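Local coordinates for Tni2 (Pseudomonas fluorescens, PDB 6B12), which probably acts as the immunity protein that binds and neutralises Tne2, the partner toxin delivered by the type VI secretion system, at residues S3-I8 with A56-D61; A37-Q42 with G85-Q90. All coordinates share one frame; numbering follows the deposited sequence.

Contact 1: S3-I8 with A56-D61; sequences SDFERI and AIVVPD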
ATOM      1  N   SER C   3      -9.566 -22.178  -1.927  1.00 19.01           N
ATOM      2  CA  SER C   3     -10.971 -21.820  -1.818  1.00 18.29           C
ATOM      3  C   SER C   3     -11.244 -21.254  -0.427  1.00 17.49           C
ATOM      4  O   SER C   3     -10.482 -21.482   0.511  1.00 19.46           O
ATOM      5  CB  SER C   3     -11.886 -23.044  -2.026  1.00 19.00           C
ATOM      6  OG  SER C   3     -11.618 -23.692  -3.273  1.00 24.24           O
ATOM      7  N   ASP C   4     -12.375 -20.555  -0.295  1.00 18.26           N
ATOM      8  CA  ASP C   4     -12.868 -20.113   1.016  1.00 17.80           C
ATOM      9  C   ASP C   4     -11.802 -19.354   1.812  1.00 16.69           C
ATOM     10  O   ASP C   4     -11.566 -19.605   2.995  1.00 16.92           O
ATOM     11  CB  ASP C   4     -13.391 -21.307   1.819  1.00 23.76           C
ATOM     12  CG  ASP C   4     -14.444 -22.081   1.072  1.00 33.87           C
ATOM     13  OD1 ASP C   4     -15.358 -21.436   0.523  1.00 29.16           O
ATOM     14  OD2 ASP C   4     -14.331 -23.323   1.010  1.00 36.65           O
ATOM     15  N   PHE C   5     -11.155 -18.414   1.141  1.00 16.81           N
ATOM     16  CA  PHE C   5     -10.067 -17.634   1.738  1.00 15.94           C
ATOM     17  C   PHE C   5     -10.643 -16.529   2.618  1.00 19.53           C
ATOM     18  O   PHE C   5     -11.363 -15.647   2.133  1.00 16.99           O
ATOM     19  CB  PHE C   5      -9.217 -17.048   0.627  1.00 17.35           C
ATOM     20  CG  PHE C   5      -8.243 -16.000   1.087  1.00 17.49           C
ATOM     21  CD1 PHE C   5      -7.137 -16.358   1.820  1.00 15.30           C
ATOM     22  CD2 PHE C   5      -8.404 -14.679   0.706  1.00 18.26           C
ATOM     23  CE1 PHE C   5      -6.199 -15.386   2.231  1.00 16.92           C
ATOM     24  CE2 PHE C   5      -7.485 -13.696   1.105  1.00 20.61           C
ATOM     25  CZ  PHE C   5      -6.380 -14.064   1.860  1.00 19.02           C
ATOM     26  N   GLU C   6     -10.330 -16.580   3.906  1.00 15.99           N
ATOM     27  CA  GLU C   6     -10.902 -15.665   4.888  1.00 15.66           C
ATOM     28  C   GLU C   6      -9.781 -15.061   5.711  1.00 16.92           C
ATOM     29  O   GLU C   6      -8.812 -15.742   6.052  1.00 18.28           O
ATOM     30  CB  GLU C   6     -11.933 -16.384   5.804  1.00 16.72           C
ATOM     31  CG  GLU C   6     -13.188 -16.677   5.030  1.00 16.62           C
ATOM     32  CD  GLU C   6     -14.312 -17.357   5.837  1.00 30.90           C
ATOM     33  OE1 GLU C   6     -14.036 -18.028   6.847  1.00 32.32           O
ATOM     34  OE2 GLU C   6     -15.466 -17.223   5.412  1.00 31.22           O
ATOM     35  N   ARG C   7      -9.906 -13.773   6.004  1.00 15.02           N
ATOM     36  CA  ARG C   7      -8.952 -13.073   6.849  1.00 15.60           C
ATOM     37  C   ARG C   7      -9.675 -12.663   8.121  1.00 20.78           C
ATOM     38  O   ARG C   7     -10.761 -12.092   8.056  1.00 18.93           O
ATOM     39  CB  ARG C   7      -8.393 -11.856   6.121  1.00 14.95           C
ATOM     40  CG  ARG C   7      -7.357 -12.226   5.080  1.00 16.63           C
ATOM     41  CD  ARG C   7      -7.241 -11.112   4.075  1.00 17.51           C
ATOM     42  NE  ARG C   7      -8.409 -11.082   3.200  1.00 16.25           N
ATOM     43  CZ  ARG C   7      -8.872  -9.995   2.590  1.00 19.83           C
ATOM     44  NH1 ARG C   7      -8.282  -8.825   2.767  1.00 20.38           N
ATOM     45  NH2 ARG C   7      -9.927 -10.077   1.775  1.00 18.68           N
ATOM     46  N   ILE C   8      -9.096 -12.975   9.270  1.00 15.69           N
ATOM     47  CA  ILE C   8      -9.775 -12.782  10.544  1.00 14.57           C
ATOM     48  C   ILE C   8      -9.067 -11.641  11.268  1.00 15.85           C
ATOM     49  O   ILE C   8      -7.862 -11.709  11.529  1.00 15.84           O
ATOM     50  CB  ILE C   8      -9.808 -14.060  11.394  1.00 17.90           C
ATOM     51  CG1 ILE C   8     -10.578 -15.197  10.664  1.00 22.75           C
ATOM     52  CG2 ILE C   8     -10.571 -13.807  12.680  1.00 19.26           C
ATOM     53  CD1 ILE C   8      -9.675 -16.090   9.870  1.00 30.30           C
ATOM     54  N   ALA C  56      -2.531 -10.568   3.678  1.00 12.87           N
ATOM     55  CA  ALA C  56      -2.536 -11.784   2.859  1.00 13.56           C
ATOM     56  C   ALA C  56      -3.380 -11.572   1.619  1.00 12.62           C
ATOM     57  O   ALA C  56      -4.467 -10.985   1.696  1.00 16.09           O
ATOM     58  CB  ALA C  56      -3.105 -12.995   3.635  1.00 12.82           C
ATOM     59  N   ILE C  57      -2.884 -12.060   0.477  1.00 13.55           N
ATOM     60  CA  ILE C  57      -3.672 -12.101  -0.750  1.00 12.77           C
ATOM     61  C   ILE C  57      -3.551 -13.494  -1.345  1.00 14.85           C
ATOM     62  O   ILE C  57      -2.586 -14.223  -1.098  1.00 14.15           O
ATOM     63  CB  ILE C  57      -3.243 -11.045  -1.802  1.00 14.84           C
ATOM     64  CG1 ILE C  57      -1.757 -11.208  -2.140  1.00 16.46           C
ATOM     65  CG2 ILE C  57      -3.559  -9.620  -1.303  1.00 20.27           C
ATOM     66  CD1 ILE C  57      -1.361 -10.599  -3.480  1.00 27.22           C
ATOM     67  N   VAL C  58      -4.557 -13.880  -2.100  1.00 12.51           N
ATOM     68  CA  VAL C  58      -4.448 -15.075  -2.927  1.00 12.90           C
ATOM     69  C   VAL C  58      -3.901 -14.644  -4.283  1.00 12.00           C
ATOM     70  O   VAL C  58      -4.464 -13.760  -4.934  1.00 15.80           O
ATOM     71  CB  VAL C  58      -5.803 -15.781  -3.066  1.00 14.95           C
ATOM     72  CG1 VAL C  58      -5.688 -16.938  -4.048  1.00 16.16           C
ATOM     73  CG2 VAL C  58      -6.302 -16.280  -1.675  1.00 15.89           C
ATOM     74  N   VAL C  59      -2.779 -15.228  -4.686  1.00 14.44           N
ATOM     75  CA  VAL C  59      -2.215 -14.927  -6.007  1.00 14.70           C
ATOM     76  C   VAL C  59      -3.222 -15.366  -7.063  1.00 14.97           C
ATOM     77  O   VAL C  59      -3.949 -16.352  -6.842  1.00 15.46           O
ATOM     78  CB  VAL C  59      -0.866 -15.650  -6.165  1.00 16.06           C
ATOM     79  CG1 VAL C  59      -0.214 -15.384  -7.529  1.00 15.05           C
ATOM     80  CG2 VAL C  59       0.087 -15.241  -4.997  1.00 12.54           C
ATOM     81  N   PRO C  60      -3.376 -14.660  -8.191  1.00 19.19           N
ATOM     82  CA  PRO C  60      -4.476 -15.010  -9.106  1.00 17.62           C
ATOM     83  C   PRO C  60      -4.382 -16.407  -9.707  1.00 18.14           C
ATOM     84  O   PRO C  60      -5.403 -16.885 -10.226  1.00 18.72           O
ATOM     85  CB  PRO C  60      -4.407 -13.912 -10.177  1.00 17.06           C
ATOM     86  CG  PRO C  60      -3.835 -12.729  -9.401  1.00 19.07           C
ATOM     87  CD  PRO C  60      -2.776 -13.368  -8.546  1.00 16.55           C
ATOM     88  N   ASP C  61      -3.255 -17.112  -9.563  1.00 16.68           N
ATOM     89  CA  ASP C  61      -3.204 -18.506  -9.990  1.00 19.30           C
ATOM     90  C   ASP C  61      -3.967 -19.441  -9.047  1.00 18.36           C
ATOM     91  O   ASP C  61      -4.090 -20.626  -9.357  1.00 17.47           O
ATOM     92  CB  ASP C  61      -1.738 -18.969 -10.170  1.00 14.91           C
ATOM     93  CG  ASP C  61      -0.926 -18.976  -8.872  1.00 15.32           C
ATOM     94  OD1 ASP C  61      -1.495 -18.879  -7.772  1.00 15.71           O
ATOM     95  OD2 ASP C  61       0.313 -19.073  -8.972  1.00 17.51           O
TER
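Phe5 and Val58 carry the apolar part of this contact, their side chains reaching toward each other from opposite directions. One methyl of Val58, CG2, sits over a face of the Phe5 ring in a CH-pi contact, 3.5 Å from the ring centroid and 18° off the ring normal. It is displaced toward the root of the ring, so Val58 CG2 comes closest to Phe5 CG, at 3.4 Å, a tight fit for two carbons. Phe5 holds CG opposite its own backbone N (chi1 168°), which carries the ring out from its strand to this methyl and lets the far end pass on to Ala56. There Phe5 CZ packs against Ala56 CB at 3.9 Å.

No hydrogen bond crosses between the segments; the polar atoms take part through close contacts to one carbonyl. Ala56 O lies in the plane of the Phe5 ring at its edge, 3.6 Å from Phe5 CZ. The aliphatic part of Arg7 comes to the same carbonyl, Arg7 CD standing 3.7 Å from Ala56 O. The Arg7 chain is bent about CG-CD, and its NH1 is hydrogen-bonded to a polar side chain of the other protein in the complex; Arg7 thus belongs both to this packing and to the intermolecular interface.

The strand segments 5-8 and 56-58 run antiparallel at 172°, but their axes stay 8.7 Å apart, so side chains rather than backbone bonds join them. They belong to different sheets: 5-9 pairs with strands 14-16 and 34-41, whereas 54-58 is, within this chain, an outermost strand beside 64-70. Leu65 of that neighbour also touches Phe5, and Glu17 lies against both Phe5 and Val58, placing the contact at the seam between two antiparallel sheets.

Contact 2: A37-Q42 with G85-Q90; sequences ARWRWQ and GDRQQQ
Trp41 and Gly85 meet where the end of strand 34-41 passes the loop between strands 78-84 and 90-92. The nearest CA atoms are those of Trp41 and Asp86, 5.9 Å apart, and the loop turns through a left-handed conformation at Arg87. Trp39 points its indole edge at the loop: NE1 donates to Gly85 O at 2.8 Å, almost straight at 178°, with the oxygen in the indole plane and the bond on a carbonyl lone pair. Past this bond, Trp39 CZ2 rests on Arg87 CG at 3.7 Å. Trp41 instead offers a face, its six-membered ring under the Gly85 backbone (CE3 to Gly85 C, 3.5 Å) and its five-membered ring under Asp86 CB, 3.8 Å from the centroid in a CH-pi contact. With CG of Trp41 opposite the backbone N (chi1 -178°), the indole is swung out beneath the turn. Asp86 OD1 accepts from Gln88 N in an Asx turn and also bonds Ser84 OG. Gly85 is therefore gripped by one tryptophan edge and one tryptophan face: one nearly straight bond takes up the indole N-H and fixes Trp39 against the carbonyl of buried Gly85, while the carboxylate braces the loop internally.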
ATOM      1  N   ALA C  37      -5.039 -15.706   8.354  1.00 15.04           N
ATOM      2  CA  ALA C  37      -5.560 -16.004   7.028  1.00 15.59           C
ATOM      3  C   ALA C  37      -5.821 -17.499   6.971  1.00 15.41           C
ATOM      4  O   ALA C  37      -4.965 -18.288   7.380  1.00 16.77           O
ATOM      5  CB  ALA C  37      -4.583 -15.592   5.930  1.00 18.65           C
ATOM      6  N   ARG C  38      -7.012 -17.883   6.521  1.00 13.43           N
ATOM      7  CA  ARG C  38      -7.424 -19.275   6.511  1.00 15.71           C
ATOM      8  C   ARG C  38      -8.007 -19.593   5.144  1.00 16.07           C
ATOM      9  O   ARG C  38      -8.621 -18.730   4.509  1.00 18.04           O
ATOM     10  CB  ARG C  38      -8.456 -19.497   7.644  1.00 20.43           C
ATOM     11  CG  ARG C  38      -9.252 -20.753   7.655  1.00 26.24           C
ATOM     12  CD  ARG C  38     -10.219 -20.699   8.862  1.00 27.22           C
ATOM     13  NE  ARG C  38     -11.327 -19.752   8.686  1.00 26.18           N
ATOM     14  CZ  ARG C  38     -11.965 -19.136   9.680  1.00 26.23           C
ATOM     15  NH1 ARG C  38     -11.603 -19.332  10.946  1.00 29.17           N
ATOM     16  NH2 ARG C  38     -12.964 -18.302   9.409  1.00 31.54           N
ATOM     17  N   TRP C  39      -7.807 -20.828   4.675  1.00 14.79           N
ATOM     18  CA  TRP C  39      -8.351 -21.205   3.367  1.00 13.02           C
ATOM     19  C   TRP C  39      -8.482 -22.716   3.278  1.00 17.19           C
ATOM     20  O   TRP C  39      -7.932 -23.460   4.092  1.00 16.37           O
ATOM     21  CB  TRP C  39      -7.472 -20.687   2.207  1.00 12.94           C
ATOM     22  CG  TRP C  39      -6.063 -21.306   2.166  1.00 14.57           C
ATOM     23  CD1 TRP C  39      -5.652 -22.356   1.388  1.00 16.27           C
ATOM     24  CD2 TRP C  39      -4.912 -20.892   2.924  1.00 16.01           C
ATOM     25  NE1 TRP C  39      -4.317 -22.626   1.616  1.00 15.10           N
ATOM     26  CE2 TRP C  39      -3.843 -21.750   2.565  1.00 16.50           C
ATOM     27  CE3 TRP C  39      -4.692 -19.896   3.896  1.00 15.49           C
ATOM     28  CZ2 TRP C  39      -2.574 -21.637   3.123  1.00 18.83           C
ATOM     29  CZ3 TRP C  39      -3.425 -19.789   4.454  1.00 17.88           C
ATOM     30  CH2 TRP C  39      -2.384 -20.652   4.064  1.00 18.49           C
ATOM     31  N   ARG C  40      -9.229 -23.170   2.257  1.00 16.03           N
ATOM     32  CA  ARG C  40      -9.346 -24.592   1.977  1.00 18.04           C
ATOM     33  C   ARG C  40      -8.454 -24.986   0.802  1.00 16.25           C
ATOM     34  O   ARG C  40      -8.388 -24.276  -0.203  1.00 14.73           O
ATOM     35  CB  ARG C  40     -10.792 -24.983   1.656  1.00 17.03           C
ATOM     36  CG  ARG C  40     -10.923 -26.468   1.424  1.00 16.92           C
ATOM     37  CD  ARG C  40     -12.373 -26.920   1.248  1.00 19.33           C
ATOM     38  NE  ARG C  40     -13.018 -26.321   0.085  1.00 24.21           N
ATOM     39  CZ  ARG C  40     -12.935 -26.795  -1.161  1.00 27.04           C
ATOM     40  NH1 ARG C  40     -12.214 -27.883  -1.449  1.00 23.24           N
ATOM     41  NH2 ARG C  40     -13.572 -26.164  -2.135  1.00 27.66           N
ATOM     42  N   TRP C  41      -7.766 -26.114   0.953  1.00 15.47           N
ATOM     43  CA  TRP C  41      -7.059 -26.795  -0.126  1.00 18.58           C
ATOM     44  C   TRP C  41      -7.494 -28.243  -0.076  1.00 15.59           C
ATOM     45  O   TRP C  41      -7.260 -28.928   0.932  1.00 16.23           O
ATOM     46  CB  TRP C  41      -5.532 -26.685   0.031  1.00 15.31           C
ATOM     47  CG  TRP C  41      -4.757 -27.319  -1.080  1.00 17.53           C
ATOM     48  CD1 TRP C  41      -4.299 -28.611  -1.155  1.00 18.30           C
ATOM     49  CD2 TRP C  41      -4.327 -26.665  -2.268  1.00 18.82           C
ATOM     50  NE1 TRP C  41      -3.620 -28.797  -2.348  1.00 19.82           N
ATOM     51  CE2 TRP C  41      -3.622 -27.611  -3.041  1.00 22.55           C
ATOM     52  CE3 TRP C  41      -4.473 -25.352  -2.753  1.00 14.86           C
ATOM     53  CZ2 TRP C  41      -3.059 -27.295  -4.279  1.00 21.00           C
ATOM     54  CZ3 TRP C  41      -3.906 -25.032  -3.980  1.00 17.27           C
ATOM     55  CH2 TRP C  41      -3.208 -26.005  -4.731  1.00 18.41           C
ATOM     56  N   GLN C  42      -8.162 -28.696  -1.141  1.00 15.76           N
ATOM     57  CA  GLN C  42      -8.722 -30.045  -1.157  1.00 17.58           C
ATOM     58  C   GLN C  42      -9.574 -30.271   0.091  1.00 19.08           C
ATOM     59  O   GLN C  42     -10.550 -29.545   0.298  1.00 22.97           O
ATOM     60  CB  GLN C  42      -7.611 -31.080  -1.289  1.00 19.26           C
ATOM     61  CG  GLN C  42      -6.908 -30.981  -2.643  1.00 20.76           C
ATOM     62  CD  GLN C  42      -5.839 -32.022  -2.806  1.00 27.56           C
ATOM     63  OE1 GLN C  42      -4.873 -32.065  -2.042  1.00 29.33           O
ATOM     64  NE2 GLN C  42      -6.003 -32.874  -3.804  1.00 25.11           N
ATOM     65  N   GLY C  85      -0.297 -23.300  -1.871  1.00 15.45           N
ATOM     66  CA  GLY C  85      -1.682 -23.499  -1.470  1.00 15.71           C
ATOM     67  C   GLY C  85      -1.864 -24.629  -0.476  1.00 14.29           C
ATOM     68  O   GLY C  85      -2.764 -24.584   0.375  1.00 17.55           O
ATOM     69  N   ASP C  86      -1.038 -25.671  -0.570  1.00 17.33           N
ATOM     70  CA  ASP C  86      -1.184 -26.753   0.396  1.00 19.50           C
ATOM     71  C   ASP C  86      -0.465 -26.459   1.704  1.00 20.08           C
ATOM     72  O   ASP C  86      -0.461 -27.313   2.611  1.00 18.54           O
ATOM     73  CB  ASP C  86      -0.735 -28.096  -0.206  1.00 17.54           C
ATOM     74  CG  ASP C  86       0.728 -28.158  -0.574  1.00 23.52           C
ATOM     75  OD1 ASP C  86       1.474 -27.187  -0.351  1.00 21.45           O
ATOM     76  OD2 ASP C  86       1.131 -29.227  -1.101  1.00 26.72           O
ATOM     77  N   ARG C  87       0.115 -25.271   1.809  1.00 19.17           N
ATOM     78  CA  ARG C  87       0.791 -24.766   3.003  1.00 14.26           C
ATOM     79  C   ARG C  87       2.005 -25.602   3.383  1.00 22.73           C
ATOM     80  O   ARG C  87       2.485 -25.510   4.510  1.00 22.61           O
ATOM     81  CB  ARG C  87      -0.183 -24.661   4.188  1.00 18.52           C
ATOM     82  CG  ARG C  87       0.047 -23.418   5.075  1.00 22.57           C
ATOM     83  CD  ARG C  87       0.645 -23.755   6.417  1.00 30.35           C
ATOM     84  NE  ARG C  87      -0.188 -24.594   7.255  1.00 33.26           N
ATOM     85  CZ  ARG C  87       0.130 -25.832   7.628  1.00 34.80           C
ATOM     86  NH1 ARG C  87       1.270 -26.387   7.217  1.00 32.36           N
ATOM     87  NH2 ARG C  87      -0.692 -26.515   8.420  1.00 31.63           N
ATOM     88  N   GLN C  88       2.531 -26.429   2.475  1.00 16.29           N
ATOM     89  CA  GLN C  88       3.658 -27.267   2.851  1.00 19.61           C
ATOM     90  C   GLN C  88       4.999 -26.570   2.669  1.00 22.99           C
ATOM     91  O   GLN C  88       5.968 -26.948   3.327  1.00 23.83           O
ATOM     92  CB  GLN C  88       3.643 -28.584   2.060  1.00 22.42           C
ATOM     93  CG  GLN C  88       2.418 -29.471   2.350  1.00 30.07           C
ATOM     94  CD  GLN C  88       2.170 -29.691   3.841  1.00 42.43           C
ATOM     95  OE1 GLN C  88       2.861 -30.480   4.485  1.00 47.74           O
ATOM     96  NE2 GLN C  88       1.167 -28.994   4.393  1.00 37.74           N
ATOM     97  N   GLN C  89       5.078 -25.572   1.800  1.00 22.48           N
ATOM     98  CA  GLN C  89       6.350 -24.924   1.516  1.00 23.88           C
ATOM     99  C   GLN C  89       6.131 -23.431   1.445  1.00 19.77           C
ATOM    100  O   GLN C  89       5.025 -22.949   1.170  1.00 20.13           O
ATOM    101  CB  GLN C  89       6.972 -25.420   0.197  1.00 30.52           C
ATOM    102  CG  GLN C  89       7.068 -26.939   0.069  1.00 45.93           C
ATOM    103  CD  GLN C  89       6.113 -27.502  -0.979  1.00 58.84           C
ATOM    104  OE1 GLN C  89       5.539 -26.759  -1.781  1.00 65.34           O
ATOM    105  NE2 GLN C  89       5.947 -28.821  -0.978  1.00 61.67           N
ATOM    106  N   GLN C  90       7.207 -22.688   1.682  1.00 17.19           N
ATOM    107  CA  GLN C  90       7.114 -21.264   1.472  1.00 18.25           C
ATOM    108  C   GLN C  90       8.485 -20.749   1.081  1.00 20.00           C
ATOM    109  O   GLN C  90       9.497 -21.442   1.225  1.00 19.92           O
ATOM    110  CB  GLN C  90       6.598 -20.544   2.715  1.00 21.88           C
ATOM    111  CG  GLN C  90       7.576 -20.551   3.850  1.00 21.10           C
ATOM    112  CD  GLN C  90       7.040 -19.801   5.048  1.00 27.55           C
ATOM    113  OE1 GLN C  90       5.839 -19.785   5.293  1.00 28.76           O
ATOM    114  NE2 GLN C  90       7.924 -19.184   5.792  1.00 25.68           N
TER

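The segments of the two contacts alternate along the chain: 3-8, 37-42, 56-61, then 85-90. Their centres lie about 10 Å apart on the same side of the chain's centre. Both start from one antiparallel sheet, in which strands 5-9 and 34-41 are neighbours, and both reach toward the sheet formed by strands 54-58, 64-70, 78-84 and 90-92, contact 1 at a strand outermost within this chain and contact 2 at its last loop. The salt bridge between Glu6 and Arg38 ties the contacts directly, as does packing of Ala37 on Ala56. Together they fasten the N-terminal sheet to the next one at two separate points.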